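Local coordinates for protein coronin (Toxoplasma gondii, PDB 4OZU) that probably binds actin filaments and is represented here by its WD40 beta-propeller domain, at residues L196-P201 / W250-F255; L29-T34 / L336-G341; D369-M374 / A386-S391. All coordinates share one frame; numbering follows the deposited sequence.

In the fold
The three contacts belong to one WD40 propeller, in which small, mainly antiparallel sheets are set round a ring as blades. Contact 1 joins two adjacent blades through strands 195-200 and 245-251. Contact 2 lies on the opposite side of the chain's centre, about 32 Å from contact 1 between centres, where a loop meets the end of strand 331-339, in the sheet in which strand 16-25 pairs with 343-350. Its segments enclose contact 1 along the sequence. Contact 3 comes after both and ties up the C-terminal tail, its centre about 24 Å from contact 1 and about 32 Å from contact 2. None touches another; together they cover blade-to-blade packing, closure of the ring and a tail running across the blades.

Contact 1: L196-P201 / W250-F255; sequences LNIVDP and WDTRKF
One methyl of L196, CD2, touches the rings of both W250 and F255. It lies over one face of the indole, shifted toward the rim, 4.0 Å from the centroid of the five-membered ring and 19° off the normal, which makes it a CH-pi contact. F255 meets the same methyl with its ring edge: CZ of F255 is 3.6 Å from CD2 of L196, and the two side chains cross at about a right angle. I198 continues the apolar surface two residues further along the strand. Its CG1 comes within 3.7 Å of CZ of F255, while its CD1 lies 3.6 Å from CG2 of T252. That threonine methyl stands anti to the carbonyl carbon (chi1 53°, measured to OG1), which turns it to I198 and leaves OG1 to bond the backbone oxygen of G232.

The sheets spanning 175-211 and 220-265 follow one another along the chain as successive propeller blades, each contributing its third strand here. W250 and D251, ending the third strand, are consistent with the Trp-Asp pair that names WD repeats, and the bond from W250 NE1 to T236 OG1 is consistent with the Trp-Ser/Thr link of the WD40 structural tetrad.

Further out, V210 touches both aromatic rings and V234 touches L196 and T252. A type I turn from D251 to K254 brings F255 back against the leucine; it is closed by K254 N to D251 O, 2.9 Å. D251 OD1 adds an Asx turn, accepting from R253 N at 3.0 Å from above the carboxylate plane, and R253 in turn forms a salt bridge with D231.

Contact 2: L29-T34 / L336-G341; sequences LSTKQT and LKQENG
Q338 reaches from strand 331-339 to the backbone of residues 29-34 with an almost fully extended side chain. CB leaves in the direction of that segment, and CG, held anti to the backbone N (chi1 177°), passes 3.7 Å from CD1 of L29. The amide carbon CD then lies against CB of L29, also at 3.7 Å, the two side chains sliding past each other in opposite directions. At the tip the amide is fixed by three partners. OE1 accepts from ND2 of N316, whereas NE2 gives one bond to S30 O (2.8 Å) and another to N340 O (2.9 Å). Both acceptors lie close to the amide plane and both bonds are nearly straight, which restrains rotation of the group; S30 O is nevertheless met from above its own carbonyl plane, 41° out of it.

T31 crosses the glutamine at about a right angle, with CG2 3.6 Å from N340 O. A backbone bond from L29 N to G341 O (2.7 Å) grips the same turn of the hairpin, and S30 OG accepts from K32 N to form an ST turn that shapes the incoming loop. L29 also packs on W50 and L344. The loop follows strand 16-25, which pairs with 343-350, the far arm of this hairpin: the closure typical of WD40 propellers, where an N-terminal strand completes the last blade.

Contact 3: D369-M374 / A386-S391; sequences DVEPSM and AIRRRS
D369 and E371 meet R390 and R388, and S373 lies by the A386 carbonyl, in a hydrated, charged surface contact where the C-terminal tail folds back on itself. It extends the small antiparallel pairing of strands 367-368 and 389-390, and the tail runs over loops of several blades: P372 touches Y91, M374 bonds A141 through its backbone, and R389 forms a salt bridge with E277. A bond from D369 N to R388 O, 2.8 Å and nearly straight, continues the pairing.

The extended chain of R388 brings NH1 to E371 OE1 at 3.0 Å, a salt bridge met on the anti side of the carboxylate, with the two planes 81° apart. P372 O lies over one face of that guanidinium. R390 bends at chi3 (-75°), which turns NE back to D369 OD2, a long salt bridge of 3.5 Å. CB of S373 lies 3.1 Å from A386 O, while its hydroxyl bonds K385 O.

Water 2 links D369 OD2, E371 OE2 and R390 NH2, and water 4 bridges E371 O to R388 N. Each paired with an arginine, and linked by water 2, the two carboxylates would probably stay ionised, and waters join the segments alongside the direct bonds.

Contact 1: L196-P201 / W250-F255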
loop_
_atom_site.group_PDB
_atom_site.type_symbol
_atom_site.label_atom_id
_atom_site.label_comp_id
_atom_site.label_asym_id
_atom_site.label_seq_id
_atom_site.Cartn_x
_atom_site.Cartn_y
_atom_site.Cartn_z
ATOM N N LEU A 196 12.194 1.141 -13.820
ATOM C CA LEU A 196 12.151 0.965 -12.380
ATOM C C LEU A 196 13.391 1.635 -11.810
ATOM O O LEU A 196 14.508 1.294 -12.200
ATOM C CB LEU A 196 12.113 -0.517 -12.009
ATOM C CG LEU A 196 12.252 -0.844 -10.520
ATOM C CD1 LEU A 196 11.015 -0.414 -9.746
ATOM C CD2 LEU A 196 12.514 -2.317 -10.344
ATOM N N ASN A 197 13.191 2.582 -10.898
ATOM C CA ASN A 197 14.282 3.366 -10.339
ATOM C C ASN A 197 14.384 3.170 -8.842
ATOM O O ASN A 197 13.370 3.132 -8.143
ATOM C CB ASN A 197 14.094 4.856 -10.647
ATOM C CG ASN A 197 13.715 5.112 -12.093
ATOM O OD1 ASN A 197 14.548 5.008 -12.995
ATOM N ND2 ASN A 197 12.450 5.457 -12.320
ATOM N N ILE A 198 15.618 3.040 -8.364
ATOM C CA ILE A 198 15.894 2.920 -6.940
ATOM C C ILE A 198 16.533 4.215 -6.447
ATOM O O ILE A 198 17.500 4.703 -7.037
ATOM C CB ILE A 198 16.831 1.741 -6.629
ATOM C CG1 ILE A 198 16.380 0.470 -7.358
ATOM C CG2 ILE A 198 16.903 1.524 -5.129
ATOM C CD1 ILE A 198 14.978 0.011 -7.007
ATOM N N VAL A 199 16.001 4.744 -5.347
ATOM C CA VAL A 199 16.401 6.055 -4.833
ATOM C C VAL A 199 16.858 5.969 -3.391
ATOM O O VAL A 199 16.167 5.380 -2.559
ATOM C CB VAL A 199 15.244 7.063 -4.909
ATOM C CG1 VAL A 199 15.692 8.431 -4.414
ATOM C CG2 VAL A 199 14.715 7.156 -6.340
ATOM N N ASP A 200 18.020 6.566 -3.115
ATOM C CA ASP A 200 18.531 6.722 -1.756
ATOM C C ASP A 200 18.292 8.164 -1.303
ATOM O O ASP A 200 19.003 9.075 -1.727
ATOM C CB ASP A 200 20.019 6.368 -1.702
ATOM C CG ASP A 200 20.590 6.393 -0.283
ATOM O OD1 ASP A 200 20.120 7.190 0.558
ATOM O OD2 ASP A 200 21.529 5.613 -0.018
ATOM N N PRO A 201 17.282 8.383 -0.446
ATOM C CA PRO A 201 16.967 9.773 -0.080
ATOM C C PRO A 201 18.025 10.456 0.782
ATOM O O PRO A 201 18.221 11.660 0.652
ATOM C CB PRO A 201 15.659 9.644 0.694
ATOM C CG PRO A 201 15.640 8.227 1.194
ATOM C CD PRO A 201 16.330 7.425 0.140
ATOM N N TRP A 250 13.373 -8.372 -8.969
ATOM C CA TRP A 250 14.657 -7.720 -9.190
ATOM C C TRP A 250 15.473 -7.710 -7.925
ATOM O O TRP A 250 14.948 -7.491 -6.837
ATOM C CB TRP A 250 14.474 -6.278 -9.658
ATOM C CG TRP A 250 13.549 -6.161 -10.793
ATOM C CD1 TRP A 250 12.184 -6.094 -10.736
ATOM C CD2 TRP A 250 13.900 -6.107 -12.178
ATOM N NE1 TRP A 250 11.668 -5.995 -12.000
ATOM C CE2 TRP A 250 12.698 -6.008 -12.904
ATOM C CE3 TRP A 250 15.110 -6.139 -12.872
ATOM C CZ2 TRP A 250 12.675 -5.935 -14.292
ATOM C CZ3 TRP A 250 15.085 -6.066 -14.244
ATOM C CH2 TRP A 250 13.875 -5.965 -14.945
ATOM N N ASP A 251 16.767 -7.919 -8.105
ATOM C CA ASP A 251 17.761 -7.771 -7.058
ATOM C C ASP A 251 18.485 -6.452 -7.296
ATOM O O ASP A 251 19.196 -6.303 -8.290
ATOM C CB ASP A 251 18.731 -8.949 -7.090
ATOM C CG ASP A 251 19.820 -8.854 -6.039
ATOM O OD1 ASP A 251 19.882 -7.848 -5.298
ATOM O OD2 ASP A 251 20.627 -9.803 -5.960
ATOM N N THR A 252 18.303 -5.491 -6.395
ATOM C CA THR A 252 18.859 -4.156 -6.609
ATOM C C THR A 252 20.382 -4.121 -6.529
ATOM O O THR A 252 21.003 -3.105 -6.857
ATOM C CB THR A 252 18.285 -3.137 -5.605
ATOM O OG1 THR A 252 18.461 -3.616 -4.269
ATOM C CG2 THR A 252 16.805 -2.922 -5.871
ATOM N N ARG A 253 20.986 -5.231 -6.113
ATOM C CA ARG A 253 22.440 -5.352 -6.077
ATOM C C ARG A 253 23.001 -5.992 -7.353
ATOM O O ARG A 253 24.216 -5.977 -7.593
ATOM C CB ARG A 253 22.863 -6.169 -4.858
ATOM C CG ARG A 253 22.721 -5.423 -3.551
ATOM C CD ARG A 253 23.413 -6.151 -2.411
ATOM N NE ARG A 253 23.346 -5.382 -1.170
ATOM C CZ ARG A 253 22.339 -5.431 -0.303
ATOM N NH1 ARG A 253 21.291 -6.227 -0.515
ATOM N NH2 ARG A 253 22.383 -4.681 0.790
ATOM N N LYS A 254 22.103 -6.575 -8.147
ATOM C CA LYS A 254 22.413 -7.175 -9.449
ATOM C C LYS A 254 21.292 -6.789 -10.406
ATOM O O LYS A 254 20.492 -7.631 -10.836
ATOM C CB LYS A 254 22.524 -8.698 -9.355
ATOM C CG LYS A 254 23.569 -9.211 -8.386
ATOM C CD LYS A 254 23.810 -10.697 -8.616
ATOM C CE LYS A 254 24.632 -11.323 -7.505
ATOM N NZ LYS A 254 24.907 -12.759 -7.785
ATOM N N PHE A 255 21.248 -5.502 -10.725
ATOM C CA PHE A 255 20.047 -4.845 -11.223
ATOM C C PHE A 255 20.012 -4.723 -12.744
ATOM O O PHE A 255 19.468 -3.764 -13.279
ATOM C CB PHE A 255 19.973 -3.462 -10.580
ATOM C CG PHE A 255 18.593 -2.880 -10.490
ATOM C CD1 PHE A 255 17.514 -3.622 -10.014
ATOM C CD2 PHE A 255 18.385 -1.558 -10.842
ATOM C CE1 PHE A 255 16.261 -3.053 -9.918
ATOM C CE2 PHE A 255 17.134 -0.991 -10.747
ATOM C CZ PHE A 255 16.073 -1.733 -10.291
#

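Contact 2: L29-T34 / L336-G341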
loop_
_atom_site.group_PDB
_atom_site.type_symbol
_atom_site.label_atom_id
_atom_site.label_comp_id
_atom_site.label_asym_id
_atom_site.label_seq_id
_atom_site.Cartn_x
_atom_site.Cartn_y
_atom_site.Cartn_z
ATOM N N LEU A 29 -19.275 6.702 -2.532
ATOM C CA LEU A 29 -17.840 6.638 -2.799
ATOM C C LEU A 29 -17.466 7.155 -4.182
ATOM O O LEU A 29 -18.233 7.039 -5.136
ATOM C CB LEU A 29 -17.351 5.202 -2.651
ATOM C CG LEU A 29 -17.594 4.590 -1.271
ATOM C CD1 LEU A 29 -17.257 3.111 -1.282
ATOM C CD2 LEU A 29 -16.776 5.325 -0.222
ATOM N N SER A 30 -16.267 7.721 -4.272
ATOM C CA SER A 30 -15.723 8.168 -5.542
ATOM C C SER A 30 -15.370 6.983 -6.429
ATOM O O SER A 30 -14.963 5.926 -5.938
ATOM C CB SER A 30 -14.485 9.031 -5.314
ATOM O OG SER A 30 -13.774 9.233 -6.521
ATOM N N THR A 31 -15.528 7.172 -7.735
ATOM C CA THR A 31 -15.110 6.185 -8.722
ATOM C C THR A 31 -14.170 6.828 -9.744
ATOM O O THR A 31 -13.981 6.307 -10.845
ATOM C CB THR A 31 -16.320 5.564 -9.441
ATOM O OG1 THR A 31 -17.115 6.603 -10.026
ATOM C CG2 THR A 31 -17.172 4.774 -8.459
ATOM N N LYS A 32 -13.581 7.958 -9.366
ATOM C CA LYS A 32 -12.618 8.655 -10.216
ATOM C C LYS A 32 -11.348 7.831 -10.401
ATOM O O LYS A 32 -10.960 7.065 -9.517
ATOM C CB LYS A 32 -12.267 10.018 -9.619
ATOM C CG LYS A 32 -13.399 11.025 -9.669
ATOM C CD LYS A 32 -12.996 12.349 -9.037
ATOM C CE LYS A 32 -13.997 13.449 -9.356
ATOM N NZ LYS A 32 -13.511 14.793 -8.935
ATOM N N GLN A 33 -10.698 7.998 -11.549
ATOM C CA GLN A 33 -9.482 7.249 -11.849
ATOM C C GLN A 33 -8.282 7.863 -11.139
ATOM O O GLN A 33 -8.133 9.086 -11.103
ATOM C CB GLN A 33 -9.230 7.206 -13.359
ATOM C CG GLN A 33 -10.409 6.674 -14.178
ATOM C CD GLN A 33 -10.734 5.217 -13.882
ATOM O OE1 GLN A 33 -9.982 4.526 -13.195
ATOM N NE2 GLN A 33 -11.862 4.744 -14.405
ATOM N N THR A 34 -7.434 7.004 -10.578
ATOM C CA THR A 34 -6.207 7.432 -9.909
ATOM C C THR A 34 -5.055 6.477 -10.238
ATOM O O THR A 34 -5.252 5.472 -10.925
ATOM C CB THR A 34 -6.384 7.500 -8.377
ATOM O OG1 THR A 34 -6.643 6.190 -7.858
ATOM C CG2 THR A 34 -7.530 8.428 -8.006
ATOM N N LEU A 336 -10.259 -4.838 1.389
ATOM C CA LEU A 336 -11.499 -4.078 1.349
ATOM C C LEU A 336 -11.683 -3.666 -0.096
ATOM O O LEU A 336 -10.880 -2.911 -0.639
ATOM C CB LEU A 336 -11.446 -2.866 2.278
ATOM C CG LEU A 336 -11.180 -3.220 3.743
ATOM C CD1 LEU A 336 -10.937 -1.974 4.585
ATOM C CD2 LEU A 336 -12.351 -4.020 4.299
ATOM N N LYS A 337 -12.725 -4.204 -0.712
ATOM C CA LYS A 337 -12.987 -4.037 -2.137
ATOM C C LYS A 337 -14.166 -3.095 -2.368
ATOM O O LYS A 337 -15.272 -3.420 -1.984
ATOM C CB LYS A 337 -13.283 -5.409 -2.758
ATOM C CG LYS A 337 -13.664 -5.389 -4.228
ATOM C CD LYS A 337 -14.309 -6.707 -4.630
ATOM C CE LYS A 337 -14.899 -6.639 -6.029
ATOM N NZ LYS A 337 -15.988 -7.639 -6.201
ATOM N N GLN A 338 -13.946 -1.938 -2.990
ATOM C CA GLN A 338 -15.075 -1.077 -3.356
ATOM C C GLN A 338 -15.809 -1.669 -4.548
ATOM O O GLN A 338 -15.204 -1.957 -5.586
ATOM C CB GLN A 338 -14.622 0.346 -3.691
ATOM C CG GLN A 338 -15.750 1.273 -4.143
ATOM C CD GLN A 338 -15.272 2.703 -4.343
ATOM O OE1 GLN A 338 -14.277 3.127 -3.744
ATOM N NE2 GLN A 338 -15.970 3.452 -5.194
ATOM N N GLU A 339 -17.114 -1.852 -4.381
ATOM C CA GLU A 339 -17.988 -2.288 -5.455
ATOM C C GLU A 339 -18.913 -1.137 -5.819
ATOM O O GLU A 339 -19.617 -0.605 -4.963
ATOM C CB GLU A 339 -18.779 -3.527 -5.034
ATOM C CG GLU A 339 -17.887 -4.719 -4.739
ATOM C CD GLU A 339 -18.664 -5.985 -4.447
ATOM O OE1 GLU A 339 -19.811 -5.883 -3.964
ATOM O OE2 GLU A 339 -18.125 -7.084 -4.700
ATOM N N ASN A 340 -18.889 -0.753 -7.093
ATOM C CA ASN A 340 -19.606 0.418 -7.584
ATOM C C ASN A 340 -19.255 1.653 -6.756
ATOM O O ASN A 340 -18.078 1.892 -6.491
ATOM C CB ASN A 340 -21.104 0.140 -7.586
ATOM C CG ASN A 340 -21.447 -1.110 -8.363
ATOM O OD1 ASN A 340 -21.215 -1.179 -9.571
ATOM N ND2 ASN A 340 -21.979 -2.113 -7.676
ATOM N N GLY A 341 -20.256 2.427 -6.346
ATOM C CA GLY A 341 -20.009 3.635 -5.576
ATOM C C GLY A 341 -20.645 3.631 -4.196
ATOM O O GLY A 341 -20.696 4.677 -3.545
#

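Contact 3: D369-M374 / A386-S391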
loop_
_atom_site.group_PDB
_atom_site.type_symbol
_atom_site.label_atom_id
_atom_site.label_comp_id
_atom_site.label_asym_id
_atom_site.label_seq_id
_atom_site.Cartn_x
_atom_site.Cartn_y
_atom_site.Cartn_z
ATOM N N ASP A 369 5.261 -3.831 14.138
ATOM C CA ASP A 369 4.597 -3.138 15.232
ATOM C C ASP A 369 4.332 -1.675 14.911
ATOM O O ASP A 369 4.865 -1.133 13.947
ATOM C CB ASP A 369 5.435 -3.229 16.502
ATOM C CG ASP A 369 4.597 -3.122 17.775
ATOM O OD1 ASP A 369 3.359 -2.929 17.686
ATOM O OD2 ASP A 369 5.185 -3.228 18.871
ATOM N N VAL A 370 3.514 -1.041 15.741
ATOM C CA VAL A 370 3.174 0.365 15.557
ATOM C C VAL A 370 4.147 1.257 16.335
ATOM O O VAL A 370 3.755 2.283 16.893
ATOM C CB VAL A 370 1.718 0.645 15.994
ATOM C CG1 VAL A 370 0.750 -0.083 15.065
ATOM C CG2 VAL A 370 1.480 0.232 17.448
ATOM N N GLU A 371 5.414 0.845 16.360
ATOM C CA GLU A 371 6.496 1.614 16.977
ATOM C C GLU A 371 7.605 1.822 15.962
ATOM O O GLU A 371 8.094 0.852 15.387
ATOM C CB GLU A 371 7.083 0.894 18.192
ATOM C CG GLU A 371 6.199 0.767 19.390
ATOM C CD GLU A 371 6.886 -0.009 20.494
ATOM O OE1 GLU A 371 8.135 -0.054 20.504
ATOM O OE2 GLU A 371 6.182 -0.587 21.341
ATOM N N PRO A 372 8.033 3.076 15.739
ATOM C CA PRO A 372 9.174 3.250 14.832
ATOM C C PRO A 372 10.474 2.678 15.393
ATOM O O PRO A 372 10.722 2.827 16.584
ATOM C CB PRO A 372 9.296 4.774 14.688
ATOM C CG PRO A 372 8.096 5.360 15.356
ATOM C CD PRO A 372 7.552 4.353 16.294
ATOM N N SER A 373 11.306 2.064 14.553
ATOM C CA SER A 373 12.578 1.533 15.042
ATOM C C SER A 373 13.611 2.645 15.183
ATOM O O SER A 373 14.558 2.526 15.963
ATOM C CB SER A 373 13.121 0.438 14.118
ATOM O OG SER A 373 13.582 0.975 12.894
ATOM N N MET A 374 13.405 3.732 14.441
ATOM C CA MET A 374 14.323 4.866 14.437
ATOM C C MET A 374 13.577 6.195 14.494
ATOM O O MET A 374 12.509 6.341 13.901
ATOM C CB MET A 374 15.193 4.849 13.179
ATOM C CG MET A 374 16.124 3.676 13.079
ATOM S SD MET A 374 16.995 3.680 11.503
ATOM C CE MET A 374 15.745 2.996 10.428
ATOM N N ALA A 386 16.393 -2.470 12.073
ATOM C CA ALA A 386 15.281 -3.231 11.509
ATOM C C ALA A 386 13.969 -2.840 12.179
ATOM O O ALA A 386 13.968 -2.449 13.349
ATOM C CB ALA A 386 15.531 -4.725 11.664
ATOM N N ILE A 387 12.862 -2.929 11.444
ATOM C CA ILE A 387 11.572 -2.529 11.996
ATOM C C ILE A 387 11.264 -3.312 13.265
ATOM O O ILE A 387 11.702 -4.458 13.449
ATOM C CB ILE A 387 10.404 -2.713 10.999
ATOM C CG1 ILE A 387 10.304 -4.162 10.505
ATOM C CG2 ILE A 387 10.546 -1.753 9.829
ATOM C CD1 ILE A 387 8.906 -4.517 10.014
ATOM N N ARG A 388 10.533 -2.669 14.160
ATOM C CA ARG A 388 10.131 -3.317 15.382
ATOM C C ARG A 388 8.947 -4.226 15.103
ATOM O O ARG A 388 8.095 -3.920 14.262
ATOM C CB ARG A 388 9.804 -2.276 16.448
ATOM C CG ARG A 388 11.051 -1.584 16.979
ATOM C CD ARG A 388 10.734 -0.625 18.092
ATOM N NE ARG A 388 11.928 0.077 18.561
ATOM C CZ ARG A 388 11.910 1.040 19.477
ATOM N NH1 ARG A 388 10.763 1.412 20.030
ATOM N NH2 ARG A 388 13.038 1.631 19.843
ATOM N N ARG A 389 8.918 -5.347 15.816
ATOM C CA ARG A 389 7.922 -6.385 15.612
ATOM C C ARG A 389 7.245 -6.795 16.909
ATOM O O ARG A 389 7.816 -6.679 17.997
ATOM C CB ARG A 389 8.564 -7.613 14.970
ATOM C CG ARG A 389 9.153 -7.344 13.619
ATOM C CD ARG A 389 9.786 -8.580 13.008
ATOM N NE ARG A 389 10.287 -8.248 11.680
ATOM C CZ ARG A 389 9.547 -8.242 10.576
ATOM N NH1 ARG A 389 8.262 -8.590 10.618
ATOM N NH2 ARG A 389 10.102 -7.899 9.422
ATOM N N ARG A 390 6.021 -7.289 16.777
ATOM C CA ARG A 390 5.255 -7.765 17.919
ATOM C C ARG A 390 4.634 -9.102 17.580
ATOM O O ARG A 390 3.987 -9.249 16.543
ATOM C CB ARG A 390 4.163 -6.767 18.307
ATOM C CG ARG A 390 3.317 -7.205 19.500
ATOM C CD ARG A 390 2.190 -6.225 19.784
ATOM N NE ARG A 390 2.660 -4.999 20.428
ATOM C CZ ARG A 390 2.849 -4.863 21.740
ATOM N NH1 ARG A 390 2.620 -5.881 22.563
ATOM N NH2 ARG A 390 3.272 -3.707 22.233
ATOM N N SER A 391 4.857 -10.091 18.441
ATOM C CA SER A 391 4.162 -11.364 18.333
ATOM C C SER A 391 2.781 -11.214 18.954
ATOM O O SER A 391 2.641 -11.113 20.171
ATOM C CB SER A 391 4.944 -12.487 19.015
ATOM O OG SER A 391 5.914 -13.036 18.139
HETATM O O HOH W 1 7.274 -1.642 12.580
HETATM O O HOH W 2 3.761 -1.452 20.481
HETATM O O HOH W 3 7.683 -3.626 19.230
HETATM O O HOH W 4 9.434 -0.070 13.250
#